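PDB 3COL: putative transcription regulator from Lactobacillus plantarum WCFS1, which probably binds DNA through a TetR-type helix-turn-helix domain and regulates transcription. Local coordinates for residues L57-I69 and Y99-I113. Residues are numbered along the deposited sequence; the frame is centred on the assembly and turned at random.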
ATOM      1  N   LEU A  57     -14.154  -6.345 -17.295  1.00 15.95           N
ATOM      2  CA  LEU A  57     -14.298  -4.918 -16.906  1.00 15.60           C
ATOM      3  C   LEU A  57     -13.121  -4.464 -16.000  1.00 15.28           C
ATOM      4  O   LEU A  57     -12.510  -3.430 -16.235  1.00 14.80           O
ATOM      5  CB  LEU A  57     -15.619  -4.659 -16.174  1.00 15.24           C
ATOM      6  CG  LEU A  57     -16.913  -4.798 -16.976  1.00 15.91           C
ATOM      7  CD1 LEU A  57     -18.143  -4.885 -16.064  1.00 14.65           C
ATOM      8  CD2 LEU A  57     -17.053  -3.634 -17.987  1.00 14.90           C
ATOM      9  N   ILE A  58     -12.819  -5.275 -14.996  1.00 14.81           N
ATOM     10  CA  ILE A  58     -11.731  -5.022 -14.034  1.00 14.18           C
ATOM     11  C   ILE A  58     -10.350  -5.045 -14.748  1.00 13.85           C
ATOM     12  O   ILE A  58      -9.505  -4.152 -14.529  1.00 13.89           O
ATOM     13  CB  ILE A  58     -11.783  -6.087 -12.888  1.00 14.34           C
ATOM     14  CG1 ILE A  58     -13.023  -5.857 -11.978  1.00 14.66           C
ATOM     15  CG2 ILE A  58     -10.489  -6.090 -12.065  1.00 12.51           C
ATOM     16  CD1 ILE A  58     -13.448  -7.138 -11.150  1.00 14.43           C
ATOM     17  N   ASP A  59     -10.119  -6.074 -15.560  1.00 10.89           N
ATOM     18  CA  ASP A  59      -8.845  -6.243 -16.223  1.00  9.88           C
ATOM     19  C   ASP A  59      -8.564  -5.042 -17.117  1.00  9.84           C
ATOM     20  O   ASP A  59      -7.425  -4.629 -17.239  1.00  8.73           O
ATOM     21  CB  ASP A  59      -8.801  -7.521 -17.072  1.00  9.51           C
ATOM     22  CG  ASP A  59      -8.751  -8.799 -16.230  1.00 12.46           C
ATOM     23  OD1 ASP A  59      -8.633  -8.698 -14.985  1.00 14.20           O
ATOM     24  OD2 ASP A  59      -8.856  -9.902 -16.824  1.00 15.83           O
ATOM     25  N   SER A  60      -9.621  -4.514 -17.756  1.00  9.76           N
ATOM     26  CA  SER A  60      -9.504  -3.357 -18.661  1.00 10.24           C
ATOM     27  C   SER A  60      -9.043  -2.105 -17.912  1.00  9.48           C
ATOM     28  O   SER A  60      -8.128  -1.394 -18.354  1.00  9.78           O
ATOM     29  CB  SER A  60     -10.818  -3.108 -19.397  1.00  9.66           C
ATOM     30  OG  SER A  60     -10.722  -1.953 -20.227  1.00 13.56           O
ATOM     31  N   VAL A  61      -9.655  -1.848 -16.767  1.00  9.43           N
ATOM     32  CA  VAL A  61      -9.231  -0.742 -15.918  1.00  9.33           C
ATOM     33  C   VAL A  61      -7.821  -0.963 -15.337  1.00  9.55           C
ATOM     34  O   VAL A  61      -7.018  -0.019 -15.256  1.00  9.13           O
ATOM     35  CB  VAL A  61     -10.265  -0.438 -14.800  1.00  9.12           C
ATOM     36  CG1 VAL A  61      -9.714   0.610 -13.829  1.00  7.99           C
ATOM     37  CG2 VAL A  61     -11.612   0.011 -15.445  1.00  8.91           C
ATOM     38  N   TYR A  62      -7.523  -2.186 -14.921  1.00  9.64           N
ATOM     39  CA  TYR A  62      -6.137  -2.506 -14.496  1.00 10.23           C
ATOM     40  C   TYR A  62      -5.105  -2.109 -15.574  1.00 10.73           C
ATOM     41  O   TYR A  62      -4.155  -1.367 -15.276  1.00 10.92           O
ATOM     42  CB  TYR A  62      -5.972  -3.969 -14.088  1.00 11.76           C
ATOM     43  CG  TYR A  62      -4.608  -4.245 -13.422  1.00 14.54           C
ATOM     44  CD1 TYR A  62      -4.339  -3.791 -12.144  1.00 14.26           C
ATOM     45  CD2 TYR A  62      -3.599  -4.932 -14.108  1.00 16.94           C
ATOM     46  CE1 TYR A  62      -3.115  -4.015 -11.548  1.00 19.32           C
ATOM     47  CE2 TYR A  62      -2.365  -5.158 -13.527  1.00 20.06           C
ATOM     48  CZ  TYR A  62      -2.133  -4.697 -12.246  1.00 19.36           C
ATOM     49  OH  TYR A  62      -0.905  -4.922 -11.658  1.00 22.24           O
ATOM     50  N   ALA A  63      -5.310  -2.570 -16.818  1.00 10.35           N
ATOM     51  CA  ALA A  63      -4.361  -2.319 -17.890  1.00 10.98           C
ATOM     52  C   ALA A  63      -4.297  -0.826 -18.262  1.00 11.48           C
ATOM     53  O   ALA A  63      -3.226  -0.323 -18.554  1.00 11.38           O
ATOM     54  CB  ALA A  63      -4.675  -3.183 -19.125  1.00 10.62           C
ATOM     55  N   ARG A  64      -5.443  -0.133 -18.249  1.00 11.50           N
ATOM     56  CA  ARG A  64      -5.482   1.311 -18.445  1.00 11.67           C
ATOM     57  C   ARG A  64      -4.625   2.076 -17.437  1.00 12.09           C
ATOM     58  O   ARG A  64      -3.779   2.900 -17.835  1.00 10.35           O
ATOM     59  CB  ARG A  64      -6.912   1.850 -18.363  1.00 12.30           C
ATOM     60  CG  ARG A  64      -7.051   3.314 -18.824  1.00 13.84           C
ATOM     61  CD  ARG A  64      -8.454   3.843 -18.641  1.00 12.37           C
ATOM     62  NE  ARG A  64      -8.801   4.056 -17.238  1.00 15.24           N
ATOM     63  CZ  ARG A  64      -9.913   4.688 -16.850  1.00 16.64           C
ATOM     64  NH1 ARG A  64     -10.765   5.160 -17.767  1.00 14.98           N
ATOM     65  NH2 ARG A  64     -10.171   4.850 -15.550  1.00 17.47           N
ATOM     66  N   GLU A  65      -4.861   1.831 -16.149  1.00 11.55           N
ATOM     67  CA  GLU A  65      -4.069   2.496 -15.110  1.00 13.92           C
ATOM     68  C   GLU A  65      -2.567   2.188 -15.218  1.00 14.65           C
ATOM     69  O   GLU A  65      -1.762   3.111 -15.262  1.00 15.58           O
ATOM     70  CB  GLU A  65      -4.585   2.184 -13.685  1.00 13.05           C
ATOM     71  CG  GLU A  65      -6.035   2.688 -13.426  1.00 12.84           C
ATOM     72  CD  GLU A  65      -6.252   4.115 -13.895  1.00 14.93           C
ATOM     73  OE1 GLU A  65      -5.520   5.028 -13.420  1.00 13.72           O
ATOM     74  OE2 GLU A  65      -7.138   4.331 -14.748  1.00 13.81           O
ATOM     75  N   THR A  66      -2.199   0.904 -15.275  1.00 15.55           N
ATOM     76  CA  THR A  66      -0.781   0.527 -15.342  1.00 16.21           C
ATOM     77  C   THR A  66      -0.088   1.042 -16.580  1.00 17.13           C
ATOM     78  O   THR A  66       1.047   1.497 -16.515  1.00 16.66           O
ATOM     79  CB  THR A  66      -0.553  -0.986 -15.187  1.00 16.20           C
ATOM     80  OG1 THR A  66      -1.272  -1.696 -16.193  1.00 15.73           O
ATOM     81  CG2 THR A  66      -1.003  -1.422 -13.837  1.00 15.18           C
ATOM     82  N   ASN A  67      -0.779   0.996 -17.712  1.00 19.17           N
ATOM     83  CA  ASN A  67      -0.211   1.511 -18.960  1.00 21.56           C
ATOM     84  C   ASN A  67      -0.033   3.029 -19.011  1.00 22.32           C
ATOM     85  O   ASN A  67       0.742   3.546 -19.798  1.00 21.68           O
ATOM     86  CB  ASN A  67      -1.008   0.986 -20.149  1.00 22.12           C
ATOM     87  CG  ASN A  67      -0.548  -0.397 -20.565  1.00 24.73           C
ATOM     88  OD1 ASN A  67      -1.064  -1.418 -20.095  1.00 28.32           O
ATOM     89  ND2 ASN A  67       0.473  -0.436 -21.412  1.00 27.97           N
ATOM     90  N   ARG A  68      -0.715   3.745 -18.130  1.00 24.13           N
ATOM     91  CA  ARG A  68      -0.533   5.190 -18.094  1.00 26.32           C
ATOM     92  C   ARG A  68       0.756   5.624 -17.366  1.00 25.65           C
ATOM     93  O   ARG A  68       1.184   6.773 -17.474  1.00 26.42           O
ATOM     94  CB  ARG A  68      -1.782   5.897 -17.508  1.00 26.61           C
ATOM     95  CG  ARG A  68      -2.544   6.736 -18.535  1.00 28.89           C
ATOM     96  CD  ARG A  68      -3.455   7.792 -17.871  1.00 28.90           C
ATOM     97  NE  ARG A  68      -4.884   7.414 -17.805  1.00 30.46           N
ATOM     98  CZ  ARG A  68      -5.475   6.873 -16.744  1.00 29.72           C
ATOM     99  NH1 ARG A  68      -4.764   6.605 -15.650  1.00 28.89           N
ATOM    100  NH2 ARG A  68      -6.774   6.601 -16.776  1.00 28.83           N
ATOM    101  N   ILE A  69       1.382   4.719 -16.633  1.00 25.16           N
ATOM    102  CA  ILE A  69       2.541   5.123 -15.839  1.00 25.35           C
ATOM    103  C   ILE A  69       3.763   5.549 -16.699  1.00 25.71           C
ATOM    104  O   ILE A  69       4.276   6.676 -16.544  1.00 26.32           O
ATOM    105  CB  ILE A  69       2.910   4.074 -14.798  1.00 25.26           C
ATOM    106  CG1 ILE A  69       1.674   3.723 -13.951  1.00 24.29           C
ATOM    107  CG2 ILE A  69       4.104   4.575 -13.917  1.00 26.40           C
ATOM    108  CD1 ILE A  69       1.897   2.612 -12.965  1.00 20.88           C
ATOM    109  N   TYR A  99       3.579  11.003 -12.556  1.00 16.02           N
ATOM    110  CA  TYR A  99       2.376  10.258 -12.955  1.00 17.27           C
ATOM    111  C   TYR A  99       1.339  10.195 -11.842  1.00 16.45           C
ATOM    112  O   TYR A  99       0.170  10.490 -12.057  1.00 15.97           O
ATOM    113  CB  TYR A  99       2.673   8.828 -13.436  1.00 18.39           C
ATOM    114  CG  TYR A  99       1.367   8.103 -13.652  1.00 22.68           C
ATOM    115  CD1 TYR A  99       0.552   8.420 -14.752  1.00 25.21           C
ATOM    116  CD2 TYR A  99       0.889   7.183 -12.722  1.00 23.15           C
ATOM    117  CE1 TYR A  99      -0.655   7.804 -14.930  1.00 25.26           C
ATOM    118  CE2 TYR A  99      -0.334   6.567 -12.895  1.00 21.23           C
ATOM    119  CZ  TYR A  99      -1.094   6.880 -13.998  1.00 24.98           C
ATOM    120  OH  TYR A  99      -2.321   6.278 -14.190  1.00 24.09           O
ATOM    121  N   SER A 100       1.780   9.792 -10.652  1.00 16.28           N
ATOM    122  CA  SER A 100       0.882   9.653  -9.533  1.00 15.38           C
ATOM    123  C   SER A 100       0.228  10.976  -9.106  1.00 14.94           C
ATOM    124  O   SER A 100      -0.965  11.011  -8.837  1.00 15.54           O
ATOM    125  CB  SER A 100       1.594   8.966  -8.353  1.00 15.05           C
ATOM    126  OG  SER A 100       0.680   8.732  -7.271  1.00 14.15           O
ATOM    127  N   LEU A 101       0.992  12.058  -8.996  1.00 14.61           N
ATOM    128  CA  LEU A 101       0.407  13.329  -8.572  1.00 14.25           C
ATOM    129  C   LEU A 101      -0.591  13.874  -9.570  1.00 13.86           C
ATOM    130  O   LEU A 101      -1.519  14.603  -9.190  1.00 13.76           O
ATOM    131  CB  LEU A 101       1.497  14.381  -8.326  1.00 14.76           C
ATOM    132  CG  LEU A 101       2.489  14.086  -7.210  1.00 14.34           C
ATOM    133  CD1 LEU A 101       3.591  15.127  -7.156  1.00 14.35           C
ATOM    134  CD2 LEU A 101       1.736  14.105  -5.904  1.00 16.36           C
ATOM    135  N   ALA A 102      -0.385  13.529 -10.838  1.00 14.23           N
ATOM    136  CA  ALA A 102      -1.228  14.017 -11.950  1.00 15.08           C
ATOM    137  C   ALA A 102      -2.481  13.160 -12.101  1.00 15.01           C
ATOM    138  O   ALA A 102      -3.460  13.618 -12.679  1.00 15.38           O
ATOM    139  CB  ALA A 102      -0.435  14.030 -13.249  1.00 14.49           C
ATOM    140  N   ASN A 103      -2.403  11.917 -11.581  1.00 15.09           N
ATOM    141  CA  ASN A 103      -3.474  10.898 -11.518  1.00 15.00           C
ATOM    142  C   ASN A 103      -3.645  10.338 -10.096  1.00 14.33           C
ATOM    143  O   ASN A 103      -3.332   9.191  -9.827  1.00 13.24           O
ATOM    144  CB  ASN A 103      -3.167   9.741 -12.473  1.00 14.06           C
ATOM    145  CG  ASN A 103      -2.888  10.226 -13.886  1.00 16.89           C
ATOM    146  OD1 ASN A 103      -3.796  10.301 -14.732  1.00 14.79           O
ATOM    147  ND2 ASN A 103      -1.641  10.607 -14.140  1.00 15.21           N
ATOM    148  N   PRO A 104      -4.193  11.153  -9.192  1.00 14.96           N
ATOM    149  CA  PRO A 104      -4.212  10.897  -7.740  1.00 14.26           C
ATOM    150  C   PRO A 104      -4.959   9.654  -7.264  1.00 14.52           C
ATOM    151  O   PRO A 104      -4.783   9.284  -6.104  1.00 14.84           O
ATOM    152  CB  PRO A 104      -4.851  12.151  -7.148  1.00 14.21           C
ATOM    153  CG  PRO A 104      -4.839  13.193  -8.269  1.00 15.86           C
ATOM    154  CD  PRO A 104      -4.847  12.426  -9.562  1.00 15.05           C
ATOM    155  N   ASP A 105      -5.780   9.033  -8.121  1.00 14.08           N
ATOM    156  CA  ASP A 105      -6.481   7.796  -7.776  1.00 14.86           C
ATOM    157  C   ASP A 105      -5.909   6.572  -8.455  1.00 14.03           C
ATOM    158  O   ASP A 105      -6.385   5.485  -8.213  1.00 13.54           O
ATOM    159  CB  ASP A 105      -7.977   7.865  -8.166  1.00 15.13           C
ATOM    160  CG  ASP A 105      -8.736   8.850  -7.311  1.00 16.99           C
ATOM    161  OD1 ASP A 105      -8.464   8.915  -6.091  1.00 19.12           O
ATOM    162  OD2 ASP A 105      -9.561   9.569  -7.879  1.00 17.47           O
ATOM    163  N   SER A 106      -4.927   6.754  -9.330  1.00 13.80           N
ATOM    164  CA  SER A 106      -4.488   5.642 -10.170  1.00 12.86           C
ATOM    165  C   SER A 106      -3.846   4.528  -9.363  1.00 13.18           C
ATOM    166  O   SER A 106      -4.234   3.361  -9.462  1.00 13.11           O
ATOM    167  CB  SER A 106      -3.570   6.147 -11.295  1.00 12.53           C
ATOM    168  OG  SER A 106      -3.412   5.136 -12.260  1.00 11.03           O
ATOM    169  N   LEU A 107      -2.902   4.891  -8.502  1.00 13.78           N
ATOM    170  CA  LEU A 107      -2.208   3.910  -7.705  1.00 14.31           C
ATOM    171  C   LEU A 107      -3.162   3.233  -6.744  1.00 14.47           C
ATOM    172  O   LEU A 107      -3.051   2.041  -6.492  1.00 14.53           O
ATOM    173  CB  LEU A 107      -1.024   4.571  -6.973  1.00 14.70           C
ATOM    174  CG  LEU A 107       0.336   4.545  -7.683  1.00 15.48           C
ATOM    175  CD1 LEU A 107       0.270   5.229  -8.970  1.00 20.04           C
ATOM    176  CD2 LEU A 107       1.444   5.202  -6.819  1.00 15.02           C
ATOM    177  N   THR A 108      -4.127   3.986  -6.225  1.00 14.38           N
ATOM    178  CA  THR A 108      -5.146   3.417  -5.342  1.00 14.48           C
ATOM    179  C   THR A 108      -5.936   2.337  -6.083  1.00 14.98           C
ATOM    180  O   THR A 108      -6.166   1.241  -5.532  1.00 15.16           O
ATOM    181  CB  THR A 108      -6.118   4.512  -4.819  1.00 15.11           C
ATOM    182  OG1 THR A 108      -5.383   5.454  -4.024  1.00 14.78           O
ATOM    183  CG2 THR A 108      -7.264   3.895  -3.961  1.00 15.13           C
ATOM    184  N   ILE A 109      -6.328   2.632  -7.329  1.00 15.22           N
ATOM    185  CA  ILE A 109      -7.131   1.698  -8.123  1.00 14.78           C
ATOM    186  C   ILE A 109      -6.346   0.407  -8.379  1.00 14.97           C
ATOM    187  O   ILE A 109      -6.880  -0.686  -8.166  1.00 14.49           O
ATOM    188  CB  ILE A 109      -7.565   2.337  -9.464  1.00 15.52           C
ATOM    189  CG1 ILE A 109      -8.662   3.404  -9.240  1.00 16.84           C
ATOM    190  CG2 ILE A 109      -8.039   1.261 -10.494  1.00 14.28           C
ATOM    191  CD1 ILE A 109      -8.727   4.422 -10.368  1.00 15.43           C
ATOM    192  N   ILE A 110      -5.101   0.562  -8.858  1.00 15.47           N
ATOM    193  CA  ILE A 110      -4.166  -0.546  -9.128  1.00 15.92           C
ATOM    194  C   ILE A 110      -4.003  -1.411  -7.877  1.00 17.37           C
ATOM    195  O   ILE A 110      -4.138  -2.627  -7.931  1.00 17.36           O
ATOM    196  CB  ILE A 110      -2.778  -0.029  -9.589  1.00 15.92           C
ATOM    197  CG1 ILE A 110      -2.860   0.614 -10.994  1.00 15.96           C
ATOM    198  CG2 ILE A 110      -1.669  -1.168  -9.576  1.00 14.78           C
ATOM    199  CD1 ILE A 110      -1.656   1.459 -11.355  1.00 16.48           C
ATOM    200  N   GLN A 111      -3.706  -0.759  -6.751  1.00 18.42           N
ATOM    201  CA  GLN A 111      -3.455  -1.451  -5.507  1.00 18.97           C
ATOM    202  C   GLN A 111      -4.663  -2.281  -5.109  1.00 18.61           C
ATOM    203  O   GLN A 111      -4.529  -3.454  -4.691  1.00 18.63           O
ATOM    204  CB  GLN A 111      -3.097  -0.430  -4.423  1.00 19.99           C
ATOM    205  CG  GLN A 111      -3.142  -1.009  -3.010  1.00 23.78           C
ATOM    206  CD  GLN A 111      -2.243  -0.242  -2.077  1.00 29.97           C
ATOM    207  OE1 GLN A 111      -2.608   0.836  -1.579  1.00 32.44           O
ATOM    208  NE2 GLN A 111      -1.047  -0.783  -1.832  1.00 30.30           N
ATOM    209  N   GLN A 112      -5.850  -1.694  -5.234  0.50 18.41           N
ATOM    210  CA  GLN A 112      -7.091  -2.403  -4.906  0.50 18.40           C
ATOM    211  C   GLN A 112      -7.318  -3.630  -5.778  0.50 18.09           C
ATOM    212  O   GLN A 112      -7.699  -4.687  -5.272  0.50 17.85           O
ATOM    213  CB  GLN A 112      -8.305  -1.477  -5.034  0.50 19.19           C
ATOM    214  CG  GLN A 112      -8.724  -0.803  -3.742  0.50 19.82           C
ATOM    215  CD  GLN A 112      -9.776   0.261  -3.965  0.50 20.24           C
ATOM    216  OE1 GLN A 112      -9.576   1.192  -4.750  0.50 23.34           O
ATOM    217  NE2 GLN A 112     -10.892   0.149  -3.258  0.50 18.69           N
ATOM    218  N   ILE A 113      -7.117  -3.478  -7.085  1.00 17.82           N
ATOM    219  CA  ILE A 113      -7.276  -4.601  -8.023  1.00 17.99           C
ATOM    220  C   ILE A 113      -6.245  -5.692  -7.693  1.00 19.44           C
ATOM    221  O   ILE A 113      -6.596  -6.860  -7.588  1.00 18.79           O
ATOM    222  CB  ILE A 113      -7.167  -4.164  -9.499  1.00 15.94           C
ATOM    223  CG1 ILE A 113      -8.291  -3.173  -9.827  1.00 16.18           C
ATOM    224  CG2 ILE A 113      -7.254  -5.397 -10.412  1.00 15.61           C
ATOM    225  CD1 ILE A 113      -8.241  -2.598 -11.225  1.00 14.79           C
TER
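E65 and S106 face each other where helix 57-67 crosses helix 106-113. The two axes run 136° apart in direction and approach to 9.4 Å. Y62 lies opposite I110, and I69 lies opposite Y99, at the end of the preceding helix.

E65 is a knob among Y99, S106, I109 and I110. Its chain bends at chi2 (-47°) and brings OE1 to S106 OG. S106 OG donates to E65 OE1 at 2.4 Å. Y99 OH donates in turn to S106 OG at 2.5 Å. Both bonds are very short, and their exact lengths are doubtful. R68 grips the carboxylate end-on, NH1 to OE1 and NH2 to OE2, and NH1 also reaches Y99 OH in a weak bond. R64 NE meets E65 OE2 nearly along its C-O axis, and R64 also pairs with D17 of helix 11-26. I69 CA sits 3.9 Å from the centroid of the Y99 ring, over its face, a CH-pi contact.

Further along, I113 CG2 packs on I58 CG2 (3.7 Å) and Y62 CD1. V61 CG1 meets I109 CG2 at 3.8 Å.

With an alanine here in place of E65, R64 and R68 would probably lose their shared anion, and S106 OG the carboxylate it donates to. The chemistry implies a buried carboxylate, probably kept ionised by two arginines. It ties helix 54-67, which in this family probably links the DNA-binding part to the C-terminal helices, to helices 85-102 and 106-117.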